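Local coordinates for protein LipS lipolytic enzyme (Unidentified, PDB 4FBL) that probably hydrolyses ester bonds of lipids as a thermostable, metagenome-derived lipase of the alpha/beta-hydrolase superfamily, at residues C[53-58]-C[113-118]; C[67-72]-C[265-270]. All coordinates share one frame; numbering follows the deposited sequence.

Contact 1: C[53-58]-C[113-118]; sequences GVLVSH and RWLEER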
ATOM      1  N   GLY C  53     -10.821 -28.404   3.255  1.00 20.40           N
ATOM      2  CA  GLY C  53     -11.175 -27.279   4.173  1.00 20.60           C
ATOM      3  C   GLY C  53     -11.286 -25.902   3.482  1.00 20.26           C
ATOM      4  O   GLY C  53     -10.705 -25.704   2.417  1.00 20.08           O
ATOM      5  N   VAL C  54     -12.048 -24.993   4.072  1.00 20.37           N
ATOM      6  CA  VAL C  54     -12.297 -23.657   3.472  1.00 20.15           C
ATOM      7  C   VAL C  54     -11.976 -22.615   4.540  1.00 19.82           C
ATOM      8  O   VAL C  54     -12.555 -22.683   5.660  1.00 20.12           O
ATOM      9  CB  VAL C  54     -13.780 -23.432   3.018  1.00 19.79           C
ATOM     10  CG1 VAL C  54     -13.931 -22.134   2.161  1.00 16.20           C
ATOM     11  CG2 VAL C  54     -14.311 -24.660   2.229  1.00 20.93           C
ATOM     12  N   LEU C  55     -11.145 -21.624   4.166  1.00 17.95           N
ATOM     13  CA  LEU C  55     -10.812 -20.517   5.043  1.00 15.67           C
ATOM     14  C   LEU C  55     -11.707 -19.392   4.558  1.00 16.68           C
ATOM     15  O   LEU C  55     -11.724 -19.111   3.360  1.00 14.51           O
ATOM     16  CB  LEU C  55      -9.319 -20.177   4.827  1.00 16.57           C
ATOM     17  CG  LEU C  55      -8.636 -19.457   6.015  1.00 17.01           C
ATOM     18  CD1 LEU C  55      -7.116 -19.359   5.742  1.00 13.67           C
ATOM     19  CD2 LEU C  55      -9.156 -18.029   6.220  1.00 14.28           C
ATOM     20  N   VAL C  56     -12.487 -18.784   5.472  1.00 16.30           N
ATOM     21  CA  VAL C  56     -13.440 -17.745   5.124  1.00 14.72           C
ATOM     22  C   VAL C  56     -13.121 -16.456   5.826  1.00 16.67           C
ATOM     23  O   VAL C  56     -13.154 -16.427   7.049  1.00 16.17           O
ATOM     24  CB  VAL C  56     -14.908 -18.152   5.498  1.00 15.15           C
ATOM     25  CG1 VAL C  56     -15.871 -17.098   4.940  1.00 13.62           C
ATOM     26  CG2 VAL C  56     -15.217 -19.570   4.942  1.00 14.67           C
ATOM     27  N   SER C  57     -12.831 -15.376   5.073  1.00 16.68           N
ATOM     28  CA  SER C  57     -12.336 -14.167   5.748  1.00 15.90           C
ATOM     29  C   SER C  57     -13.308 -12.983   5.615  1.00 15.68           C
ATOM     30  O   SER C  57     -13.667 -12.616   4.492  1.00 17.77           O
ATOM     31  CB  SER C  57     -10.989 -13.725   5.102  1.00 15.63           C
ATOM     32  OG  SER C  57     -10.572 -12.553   5.819  1.00 19.41           O
ATOM     33  N   HIS C  58     -13.723 -12.361   6.698  1.00 17.48           N
ATOM     34  CA  HIS C  58     -14.510 -11.112   6.583  1.00 18.15           C
ATOM     35  C   HIS C  58     -13.577  -9.865   6.271  1.00 18.28           C
ATOM     36  O   HIS C  58     -12.363 -10.018   6.084  1.00 17.79           O
ATOM     37  CB  HIS C  58     -15.340 -10.875   7.887  1.00 17.20           C
ATOM     38  CG  HIS C  58     -14.507 -10.548   9.106  1.00 15.91           C
ATOM     39  ND1 HIS C  58     -13.968  -9.303   9.307  1.00 13.34           N
ATOM     40  CD2 HIS C  58     -14.087 -11.301  10.158  1.00 16.23           C
ATOM     41  CE1 HIS C  58     -13.274  -9.293  10.448  1.00 14.77           C
ATOM     42  NE2 HIS C  58     -13.304 -10.504  10.964  1.00 19.67           N
ATOM     43  N   ARG C 113      -2.886 -22.568   9.222  1.00 23.20           N
ATOM     44  CA  ARG C 113      -2.239 -23.646   9.987  1.00 25.15           C
ATOM     45  C   ARG C 113      -3.272 -24.568  10.657  1.00 25.14           C
ATOM     46  O   ARG C 113      -3.059 -25.774  10.729  1.00 25.29           O
ATOM     47  CB  ARG C 113      -1.239 -23.073  10.992  1.00 25.73           C
ATOM     48  CG  ARG C 113      -0.070 -22.420  10.183  1.00 31.62           C
ATOM     49  CD  ARG C 113       0.915 -21.628  11.030  1.00 37.94           C
ATOM     50  NE  ARG C 113       2.110 -21.280  10.256  1.00 44.45           N
ATOM     51  CZ  ARG C 113       3.038 -20.395  10.630  1.00 44.52           C
ATOM     52  NH1 ARG C 113       2.897 -19.718  11.776  1.00 46.04           N
ATOM     53  NH2 ARG C 113       4.097 -20.165   9.841  1.00 42.93           N
ATOM     54  N   TRP C 114      -4.383 -24.007  11.120  1.00 23.83           N
ATOM     55  CA  TRP C 114      -5.440 -24.779  11.806  1.00 23.63           C
ATOM     56  C   TRP C 114      -6.093 -25.744  10.793  1.00 24.43           C
ATOM     57  O   TRP C 114      -6.348 -26.933  11.124  1.00 24.05           O
ATOM     58  CB  TRP C 114      -6.463 -23.814  12.419  1.00 22.49           C
ATOM     59  CG  TRP C 114      -7.610 -24.448  13.147  1.00 23.95           C
ATOM     60  CD1 TRP C 114      -7.692 -24.691  14.489  1.00 24.42           C
ATOM     61  CD2 TRP C 114      -8.880 -24.897  12.575  1.00 26.06           C
ATOM     62  NE1 TRP C 114      -8.931 -25.267  14.793  1.00 25.46           N
ATOM     63  CE2 TRP C 114      -9.667 -25.416  13.645  1.00 24.35           C
ATOM     64  CE3 TRP C 114      -9.412 -24.939  11.252  1.00 23.99           C
ATOM     65  CZ2 TRP C 114     -10.989 -25.917  13.451  1.00 24.68           C
ATOM     66  CZ3 TRP C 114     -10.717 -25.480  11.038  1.00 23.96           C
ATOM     67  CH2 TRP C 114     -11.492 -25.971  12.139  1.00 22.95           C
ATOM     68  N   LEU C 115      -6.318 -25.243   9.569  1.00 22.66           N
ATOM     69  CA  LEU C 115      -6.902 -26.051   8.501  1.00 22.40           C
ATOM     70  C   LEU C 115      -5.938 -27.128   8.060  1.00 22.67           C
ATOM     71  O   LEU C 115      -6.367 -28.209   7.832  1.00 23.33           O
ATOM     72  CB  LEU C 115      -7.281 -25.194   7.281  1.00 20.53           C
ATOM     73  CG  LEU C 115      -8.436 -24.275   7.427  1.00 19.80           C
ATOM     74  CD1 LEU C 115      -8.562 -23.354   6.229  1.00 19.87           C
ATOM     75  CD2 LEU C 115      -9.774 -24.963   7.643  1.00 25.12           C
ATOM     76  N   GLU C 116      -4.655 -26.848   7.978  1.00 22.45           N
ATOM     77  CA  GLU C 116      -3.689 -27.837   7.533  1.00 26.27           C
ATOM     78  C   GLU C 116      -3.506 -28.987   8.540  1.00 27.94           C
ATOM     79  O   GLU C 116      -3.268 -30.089   8.155  1.00 29.26           O
ATOM     80  CB  GLU C 116      -2.340 -27.202   7.249  1.00 25.74           C
ATOM     81  CG  GLU C 116      -2.250 -26.643   5.899  1.00 33.92           C
ATOM     82  CD  GLU C 116      -1.320 -25.453   5.880  1.00 41.52           C
ATOM     83  OE1 GLU C 116      -1.352 -24.707   4.892  1.00 48.16           O
ATOM     84  OE2 GLU C 116      -0.571 -25.221   6.848  1.00 46.18           O
ATOM     85  N   GLU C 117      -3.601 -28.711   9.830  1.00 28.56           N
ATOM     86  CA  GLU C 117      -3.744 -29.789  10.815  1.00 27.50           C
ATOM     87  C   GLU C 117      -4.883 -30.788  10.525  1.00 28.27           C
ATOM     88  O   GLU C 117      -4.731 -31.959  10.766  1.00 31.16           O
ATOM     89  CB  GLU C 117      -3.899 -29.164  12.230  1.00 27.15           C
ATOM     90  CG  GLU C 117      -2.547 -28.621  12.780  1.00 23.88           C
ATOM     91  CD  GLU C 117      -2.693 -27.736  14.068  1.00 28.73           C
ATOM     92  OE1 GLU C 117      -3.766 -27.510  14.633  1.00 27.50           O
ATOM     93  OE2 GLU C 117      -1.686 -27.254  14.557  1.00 33.43           O
ATOM     94  N   ARG C 118      -6.028 -30.321  10.058  1.00 26.37           N
ATOM     95  CA  ARG C 118      -7.197 -31.092   9.815  1.00 26.42           C
ATOM     96  C   ARG C 118      -7.542 -31.529   8.346  1.00 27.09           C
ATOM     97  O   ARG C 118      -8.549 -32.205   8.145  1.00 29.10           O
ATOM     98  CB  ARG C 118      -8.395 -30.313  10.387  1.00 25.45           C
ATOM     99  CG  ARG C 118      -8.191 -30.071  11.925  1.00 23.05           C
ATOM    100  CD  ARG C 118      -9.100 -28.986  12.443  1.00 24.28           C
ATOM    101  NE  ARG C 118      -9.112 -28.975  13.888  1.00 24.64           N
ATOM    102  CZ  ARG C 118      -8.133 -28.436  14.618  1.00 26.25           C
ATOM    103  NH1 ARG C 118      -7.096 -27.863  14.024  1.00 22.08           N
ATOM    104  NH2 ARG C 118      -8.170 -28.491  15.950  1.00 31.27           N
TER
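Strand 52-57, in the interior of the alpha/beta-hydrolase sheet, meets the last turns of helix 101-118, which packs across one side of that sheet, and L115 is the side chain that makes the joint. The short segments run nearly antiparallel, their axes 170° apart and 8.9 Å from each other at closest. L115 points toward the strand, with CG anti to the carbonyl carbon (chi1 -71°), and this brings CD1 against the L55 side chain and the V54 carbonyl carbon, and CD2 near G53. L115 CD1 lies 3.6 Å from L55 CB. The same L115 CD1 is 3.9 Å from V54 C, while the approach of L115 CD2 to G53 CA is loose, at 4.4 Å. A branched aliphatic tip suits this spot, since it spreads over three strand residues at once. G53 leaves room for it: a beta carbon there would probably crowd L115 CD2. In a mostly parallel alpha/beta sheet such as this, helices cover the strands through apolar contacts of this kind, and L55 also touches I108, A111 and M112 of the same helix. V54 faces away, and its backbone bonds to T80 and A82 tie the strand to its neighbour 80-83. At the helix surface R118 lays its guanidinium against the W114 ring, NH1 above the ring plane but offset toward its rim, and R118 NH1 also donates to W114 O over 3.1 Å.

Contact 2: C[67-72]-C[265-270]; sequences MRFLAE and NDKELI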
ATOM      1  N   MET C  67     -20.155 -13.137   7.037  1.00 19.16           N
ATOM      2  CA  MET C  67     -19.737 -14.328   6.274  1.00 20.43           C
ATOM      3  C   MET C  67     -20.487 -15.604   6.805  1.00 23.08           C
ATOM      4  O   MET C  67     -20.262 -16.715   6.295  1.00 20.43           O
ATOM      5  CB  MET C  67     -18.231 -14.576   6.430  1.00 20.44           C
ATOM      6  CG  MET C  67     -17.298 -13.339   6.214  1.00 17.21           C
ATOM      7  SD  MET C  67     -17.618 -12.660   4.586  1.00 21.54           S
ATOM      8  CE  MET C  67     -17.069 -13.761   3.327  1.00 17.07           C
ATOM      9  N   ARG C  68     -21.324 -15.462   7.848  1.00 25.25           N
ATOM     10  CA  ARG C  68     -21.928 -16.617   8.538  1.00 25.14           C
ATOM     11  C   ARG C  68     -22.814 -17.525   7.636  1.00 25.54           C
ATOM     12  O   ARG C  68     -22.637 -18.751   7.608  1.00 25.92           O
ATOM     13  CB  ARG C  68     -22.692 -16.130   9.786  1.00 26.46           C
ATOM     14  CG  ARG C  68     -22.850 -17.242  10.861  1.00 33.14           C
ATOM     15  CD  ARG C  68     -23.289 -16.710  12.270  1.00 37.82           C
ATOM     16  NE  ARG C  68     -22.086 -16.584  13.124  1.00 45.33           N
ATOM     17  CZ  ARG C  68     -21.267 -17.607  13.435  1.00 51.18           C
ATOM     18  NH1 ARG C  68     -21.526 -18.840  12.967  1.00 54.07           N
ATOM     19  NH2 ARG C  68     -20.203 -17.438  14.226  1.00 50.50           N
ATOM     20  N   PHE C  69     -23.692 -16.935   6.853  1.00 26.41           N
ATOM     21  CA  PHE C  69     -24.495 -17.658   5.847  1.00 28.41           C
ATOM     22  C   PHE C  69     -23.625 -18.552   4.923  1.00 30.44           C
ATOM     23  O   PHE C  69     -24.008 -19.714   4.603  1.00 29.43           O
ATOM     24  CB  PHE C  69     -25.409 -16.738   5.035  1.00 26.44           C
ATOM     25  CG  PHE C  69     -26.211 -17.452   3.938  1.00 32.40           C
ATOM     26  CD1 PHE C  69     -27.468 -18.061   4.216  1.00 34.55           C
ATOM     27  CD2 PHE C  69     -25.729 -17.528   2.632  1.00 31.51           C
ATOM     28  CE1 PHE C  69     -28.206 -18.771   3.177  1.00 32.13           C
ATOM     29  CE2 PHE C  69     -26.424 -18.228   1.616  1.00 34.10           C
ATOM     30  CZ  PHE C  69     -27.710 -18.836   1.892  1.00 33.44           C
ATOM     31  N   LEU C  70     -22.463 -18.046   4.492  1.00 28.55           N
ATOM     32  CA  LEU C  70     -21.655 -18.762   3.578  1.00 26.71           C
ATOM     33  C   LEU C  70     -20.946 -19.860   4.281  1.00 26.49           C
ATOM     34  O   LEU C  70     -20.834 -20.978   3.760  1.00 26.02           O
ATOM     35  CB  LEU C  70     -20.622 -17.795   2.973  1.00 26.11           C
ATOM     36  CG  LEU C  70     -19.945 -18.069   1.667  1.00 28.45           C
ATOM     37  CD1 LEU C  70     -20.938 -18.585   0.628  1.00 30.30           C
ATOM     38  CD2 LEU C  70     -19.254 -16.742   1.159  1.00 24.03           C
ATOM     39  N   ALA C  71     -20.411 -19.511   5.449  1.00 23.95           N
ATOM     40  CA  ALA C  71     -19.601 -20.395   6.209  1.00 23.66           C
ATOM     41  C   ALA C  71     -20.435 -21.586   6.670  1.00 24.41           C
ATOM     42  O   ALA C  71     -19.921 -22.704   6.670  1.00 23.88           O
ATOM     43  CB  ALA C  71     -19.079 -19.687   7.468  1.00 21.87           C
ATOM     44  N   GLU C  72     -21.649 -21.327   7.171  1.00 23.86           N
ATOM     45  CA  GLU C  72     -22.541 -22.436   7.605  1.00 27.25           C
ATOM     46  C   GLU C  72     -22.874 -23.352   6.425  1.00 25.80           C
ATOM     47  O   GLU C  72     -22.894 -24.568   6.590  1.00 26.22           O
ATOM     48  CB  GLU C  72     -23.923 -21.943   8.025  1.00 28.15           C
ATOM     49  CG  GLU C  72     -23.972 -20.758   8.869  1.00 35.83           C
ATOM     50  CD  GLU C  72     -24.059 -21.117  10.307  1.00 46.19           C
ATOM     51  OE1 GLU C  72     -23.333 -22.083  10.661  1.00 51.34           O
ATOM     52  OE2 GLU C  72     -24.812 -20.417  11.051  1.00 43.93           O
ATOM     53  N   ASN C 265     -29.197  -9.993  -2.011  1.00 26.14           N
ATOM     54  CA  ASN C 265     -30.097 -10.834  -2.814  1.00 26.61           C
ATOM     55  C   ASN C 265     -29.317 -11.958  -3.459  1.00 26.94           C
ATOM     56  O   ASN C 265     -29.896 -12.993  -3.764  1.00 24.42           O
ATOM     57  CB  ASN C 265     -30.773 -10.076  -3.973  1.00 26.32           C
ATOM     58  CG  ASN C 265     -31.709  -9.017  -3.494  1.00 27.93           C
ATOM     59  OD1 ASN C 265     -32.563  -9.254  -2.634  1.00 28.77           O
ATOM     60  ND2 ASN C 265     -31.522  -7.812  -4.008  1.00 26.28           N
ATOM     61  N   ASP C 266     -28.016 -11.764  -3.757  1.00 25.99           N
ATOM     62  CA  ASP C 266     -27.346 -12.824  -4.546  1.00 25.08           C
ATOM     63  C   ASP C 266     -26.651 -13.813  -3.643  1.00 23.89           C
ATOM     64  O   ASP C 266     -25.914 -14.666  -4.147  1.00 23.71           O
ATOM     65  CB  ASP C 266     -26.321 -12.249  -5.534  1.00 25.91           C
ATOM     66  CG  ASP C 266     -26.978 -11.550  -6.705  1.00 30.51           C
ATOM     67  OD1 ASP C 266     -27.690 -12.240  -7.463  1.00 33.97           O
ATOM     68  OD2 ASP C 266     -26.735 -10.344  -6.897  1.00 28.20           O
ATOM     69  N   LYS C 267     -26.835 -13.724  -2.319  1.00 23.15           N
ATOM     70  CA  LYS C 267     -26.100 -14.686  -1.398  1.00 22.76           C
ATOM     71  C   LYS C 267     -26.234 -16.175  -1.745  1.00 23.53           C
ATOM     72  O   LYS C 267     -25.285 -16.992  -1.646  1.00 22.16           O
ATOM     73  CB  LYS C 267     -26.449 -14.431   0.069  1.00 24.00           C
ATOM     74  CG  LYS C 267     -27.970 -14.723   0.559  1.00 22.29           C
ATOM     75  CD  LYS C 267     -28.116 -14.255   2.010  1.00 22.59           C
ATOM     76  CE  LYS C 267     -29.333 -14.987   2.650  1.00 28.05           C
ATOM     77  NZ  LYS C 267     -30.469 -14.605   1.708  1.00 25.62           N
ATOM     78  N   GLU C 268     -27.451 -16.577  -2.124  1.00 23.69           N
ATOM     79  CA  GLU C 268     -27.686 -17.987  -2.536  1.00 21.95           C
ATOM     80  C   GLU C 268     -26.902 -18.466  -3.725  1.00 20.36           C
ATOM     81  O   GLU C 268     -26.336 -19.579  -3.689  1.00 21.31           O
ATOM     82  CB  GLU C 268     -29.187 -18.147  -2.836  1.00 23.39           C
ATOM     83  CG  GLU C 268     -30.049 -18.154  -1.550  1.00 20.97           C
ATOM     84  CD  GLU C 268     -30.559 -16.766  -1.172  1.00 26.91           C
ATOM     85  OE1 GLU C 268     -30.359 -15.794  -1.959  1.00 25.78           O
ATOM     86  OE2 GLU C 268     -31.109 -16.679  -0.031  1.00 28.22           O
ATOM     87  N   LEU C 269     -26.915 -17.680  -4.797  1.00 20.36           N
ATOM     88  CA  LEU C 269     -26.070 -17.892  -5.992  1.00 20.97           C
ATOM     89  C   LEU C 269     -24.560 -18.001  -5.632  1.00 20.70           C
ATOM     90  O   LEU C 269     -23.847 -18.934  -6.087  1.00 20.47           O
ATOM     91  CB  LEU C 269     -26.297 -16.741  -6.971  1.00 21.03           C
ATOM     92  CG  LEU C 269     -25.415 -16.760  -8.250  1.00 24.28           C
ATOM     93  CD1 LEU C 269     -25.771 -17.917  -9.160  1.00 23.30           C
ATOM     94  CD2 LEU C 269     -25.626 -15.482  -9.030  1.00 21.41           C
ATOM     95  N   ILE C 270     -24.100 -17.129  -4.718  1.00 18.97           N
ATOM     96  CA  ILE C 270     -22.671 -17.133  -4.324  1.00 18.14           C
ATOM     97  C   ILE C 270     -22.399 -18.501  -3.603  1.00 18.01           C
ATOM     98  O   ILE C 270     -21.392 -19.122  -3.859  1.00 17.26           O
ATOM     99  CB  ILE C 270     -22.324 -15.947  -3.325  1.00 17.72           C
ATOM    100  CG1 ILE C 270     -22.431 -14.596  -4.030  1.00 15.50           C
ATOM    101  CG2 ILE C 270     -20.876 -16.139  -2.721  1.00 19.45           C
ATOM    102  CD1 ILE C 270     -22.456 -13.383  -3.029  1.00 17.48           C
TER
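F69 overlaps the aliphatic chain of K267, one face of its ring lying against the lysine's methylenes. The ring projects from helix 68-76 with CG anti to the backbone N (chi1 177°), and the two side chains cross at about a right angle, the lysine chain running over the ring face. K267 CE sits over the F69 ring centre, 4.0 Å from the centroid and 13° off the normal, a CH-pi contact whose C-H groups the neighbouring ammonium probably polarises. K267 NZ itself is 5.1 Å from the F69 centroid, so any cation-pi attraction is weak at most. The ammonium has a nearer mate in E268, whose OE2 K267 NZ meets at 2.8 Å in a salt bridge, approaching from above the carboxylate plane. Long and flexible, with a charged tip, lysine suits a partly exposed site where its carbons can cover an aromatic ring while its nitrogen pairs with a carboxylate. With an alanine in place of K267, the F69 face is likely to lose its methylene cover and E268 its ammonium partner. In the alpha/beta-hydrolase fold this contact joins the helix that follows strand 52-57 to the C-terminal helix 267-279. F69 CE2 also comes within 3.7 Å of K267 O. Deeper in, an end methyl of L70, CD1, meets the beta-branch methyl CG2 of I270 at 4.1 Å, both apolar groups suited to a buried position; I270 also touches L254 of strand 249-254.

The two contacts lie about 18 Å apart, centre to centre, and alternate along the chain: strand 52-57, helix 68-76, helix 101-118 and, far later, helix 267-279. Strand 52-57 leads through a loop into helix 68-76, so contacts 1 and 2 begin on consecutive elements of one alpha/beta hydrolase domain. They also touch where M67 packs on H58 and V56, with M67 CG 3.6 Å from H58 CB. Helix 101-118 covers one side of the sheet, whereas helices 68-76 and 267-279 pair on the other. Contact 2 thereby sets the chain's last helix against an early one on that side; a probable Ser-His-Asp triad lies on loops beyond the strand ends.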